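Local coordinates for RidA family protein (Mycobacterium tuberculosis, PDB 3I7T) that is of unknown function but belongs to the YjgF/YER057c/UK114 (RidA) family and assembles as a homotrimer, at residues V67-Y72 with I93-S98. Numbering follows the deposited sequence.
Sequences VRTRIY and IRPVTS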
loop_
_atom_site.group_PDB
_atom_site.type_symbol
_atom_site.label_atom_id
_atom_site.label_comp_id
_atom_site.label_asym_id
_atom_site.label_seq_id
_atom_site.Cartn_x
_atom_site.Cartn_y
_atom_site.Cartn_z
ATOM N N VAL A 67 -11.941 4.580 -2.717
ATOM C CA VAL A 67 -12.016 3.297 -3.410
ATOM C C VAL A 67 -11.201 2.251 -2.670
ATOM O O VAL A 67 -11.429 1.044 -2.835
ATOM C CB VAL A 67 -11.523 3.372 -4.886
ATOM C CG1 VAL A 67 -12.464 4.263 -5.749
ATOM C CG2 VAL A 67 -10.075 3.860 -4.959
ATOM N N ARG A 68 -10.242 2.715 -1.875
ATOM C CA ARG A 68 -9.403 1.815 -1.083
ATOM C C ARG A 68 -9.031 2.387 0.280
ATOM O O ARG A 68 -8.659 3.562 0.395
ATOM C CB ARG A 68 -8.112 1.435 -1.833
ATOM C CG ARG A 68 -7.183 0.553 -0.961
ATOM C CD ARG A 68 -5.765 0.325 -1.528
ATOM N NE ARG A 68 -5.705 -0.305 -2.851
ATOM C CZ ARG A 68 -5.730 -1.623 -3.070
ATOM N NH1 ARG A 68 -5.873 -2.485 -2.063
ATOM N NH2 ARG A 68 -5.641 -2.090 -4.308
ATOM N N THR A 69 -9.132 1.553 1.313
ATOM C CA THR A 69 -8.489 1.846 2.596
ATOM C C THR A 69 -7.474 0.747 2.899
ATOM O O THR A 69 -7.541 -0.357 2.344
ATOM C CB THR A 69 -9.490 1.945 3.762
ATOM O OG1 THR A 69 -10.255 0.734 3.829
ATOM C CG2 THR A 69 -10.440 3.127 3.593
ATOM N N ARG A 70 -6.519 1.052 3.773
ATOM C CA ARG A 70 -5.552 0.052 4.209
ATOM C C ARG A 70 -5.348 0.330 5.668
ATOM O O ARG A 70 -5.108 1.483 6.044
ATOM C CB ARG A 70 -4.238 0.188 3.442
ATOM C CG ARG A 70 -3.181 -0.848 3.825
ATOM C CD ARG A 70 -1.952 -0.788 2.887
ATOM N NE ARG A 70 -2.285 -1.258 1.540
ATOM C CZ ARG A 70 -2.446 -0.469 0.481
ATOM N NH1 ARG A 70 -2.756 -0.999 -0.688
ATOM N NH2 ARG A 70 -2.286 0.842 0.578
ATOM N N ILE A 71 -5.480 -0.720 6.482
ATOM C CA ILE A 71 -5.486 -0.594 7.929
ATOM C C ILE A 71 -4.345 -1.387 8.559
ATOM O O ILE A 71 -4.255 -2.595 8.377
ATOM C CB ILE A 71 -6.831 -1.108 8.511
ATOM C CG1 ILE A 71 -8.018 -0.385 7.858
ATOM C CG2 ILE A 71 -6.859 -0.969 10.046
ATOM C CD1 ILE A 71 -9.346 -0.985 8.212
ATOM N N TYR A 72 -3.469 -0.689 9.276
ATOM C CA TYR A 72 -2.439 -1.314 10.090
ATOM C C TYR A 72 -2.855 -1.284 11.547
ATOM O O TYR A 72 -3.162 -0.220 12.081
ATOM C CB TYR A 72 -1.115 -0.558 9.954
ATOM C CG TYR A 72 -0.697 -0.303 8.528
ATOM C CD1 TYR A 72 -0.065 -1.290 7.791
ATOM C CD2 TYR A 72 -0.934 0.923 7.918
ATOM C CE1 TYR A 72 0.322 -1.076 6.474
ATOM C CE2 TYR A 72 -0.548 1.151 6.598
ATOM C CZ TYR A 72 0.080 0.140 5.883
ATOM O OH TYR A 72 0.470 0.344 4.568
ATOM N N ILE A 93 -20.670 2.631 0.979
ATOM C CA ILE A 93 -19.598 2.937 0.037
ATOM C C ILE A 93 -18.754 1.707 -0.329
ATOM O O ILE A 93 -18.545 1.400 -1.520
ATOM C CB ILE A 93 -18.723 4.065 0.608
ATOM C CG1 ILE A 93 -19.596 5.313 0.855
ATOM C CG2 ILE A 93 -17.541 4.337 -0.311
ATOM C CD1 ILE A 93 -19.147 6.205 2.048
ATOM N N ARG A 94 -18.273 1.029 0.682
ATOM C CA ARG A 94 -17.600 -0.236 0.533
ATOM C C ARG A 94 -16.366 -0.170 -0.373
ATOM O O ARG A 94 -16.328 -0.820 -1.382
ATOM C CB ARG A 94 -18.552 -1.266 0.004
ATOM C CG ARG A 94 -19.240 -1.934 0.996
ATOM C CD ARG A 94 -20.549 -2.248 0.554
ATOM N N PRO A 95 -15.383 0.610 0.001
ATOM C CA PRO A 95 -14.130 0.567 -0.713
ATOM C C PRO A 95 -13.519 -0.812 -0.463
ATOM O O PRO A 95 -14.013 -1.548 0.394
ATOM C CB PRO A 95 -13.308 1.641 0.003
ATOM C CG PRO A 95 -13.768 1.539 1.440
ATOM C CD PRO A 95 -15.252 1.235 1.333
ATOM N N VAL A 96 -12.480 -1.185 -1.201
ATOM C CA VAL A 96 -11.715 -2.386 -0.825
ATOM C C VAL A 96 -10.857 -2.046 0.395
ATOM O O VAL A 96 -10.547 -0.875 0.623
ATOM C CB VAL A 96 -10.832 -2.879 -1.981
ATOM C CG1 VAL A 96 -11.665 -2.956 -3.285
ATOM C CG2 VAL A 96 -9.598 -1.960 -2.144
ATOM N N THR A 97 -10.515 -3.036 1.222
ATOM C CA THR A 97 -9.521 -2.796 2.270
ATOM C C THR A 97 -8.571 -3.946 2.429
ATOM O O THR A 97 -8.738 -5.008 1.828
ATOM C CB THR A 97 -10.071 -2.743 3.717
ATOM O OG1 THR A 97 -11.487 -2.915 3.770
ATOM C CG2 THR A 97 -9.608 -1.521 4.451
ATOM N N SER A 98 -7.607 -3.715 3.310
ATOM C CA SER A 98 -6.751 -4.759 3.856
ATOM C C SER A 98 -6.535 -4.415 5.300
ATOM O O SER A 98 -6.597 -3.251 5.656
ATOM C CB SER A 98 -5.411 -4.799 3.129
ATOM O OG SER A 98 -5.647 -4.847 1.735
HETATM O O HOH W 1 -6.435 -2.309 0.729
#
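Strand 66-73 and the run 95-98 meet side by side and in parallel at the end of a beta-alpha-beta crossover, in which helix 79-90 carries the chain from this strand to strand 99-101, the outermost of this chain's sheet on that side. Val-96 is gripped by both of its backbone polar atoms, which make a parallel bridge with Arg-68: its N donates to Val-67 O (3.0 Å), lying above the carbonyl plane, and its O takes a nearly straight bond from Thr-69 N (2.9 Å, 168° at the hydrogen). Two residues further along each segment, Ile-71 N donates to Ser-98 O (2.9 Å). Between these bonds Thr-97 CA approaches Thr-69 O at 3.1 Å as a CA-H...O contact. On the sheet face bearing Arg-68, CG2 of Val-96 packs 3.7 Å from Arg-68 CG. The arginine chain leaves with CG anti to the backbone N (chi1 176°) and then bends at chi3, which brings its guanidinium back so that the same methyl lies over one face, toward the rim. A water in the guanidinium plane accepts from Arg-68 NH1 and donates to Thr-69 O and Ser-98 OG, linking the two segments through side chain and backbone. The other face looks to helix 79-90: Ile-71 and Thr-97 both touch His-86, and the Thr-69 hydroxyl is hydrogen-bonded to His-86 NE2. On the strand's other edge Val-67 and Arg-68 both face Asp-117 of the same chain, a classic beta bulge. In this homotrimer Arg-68 makes a salt bridge with Asp-117 of a second subunit, and Ser-98 OG a hydrogen bond with Glu-115 of that subunit. Parallel pairing closed by a helical beta-alpha-beta crossover is as expected for the YjgF-like fold.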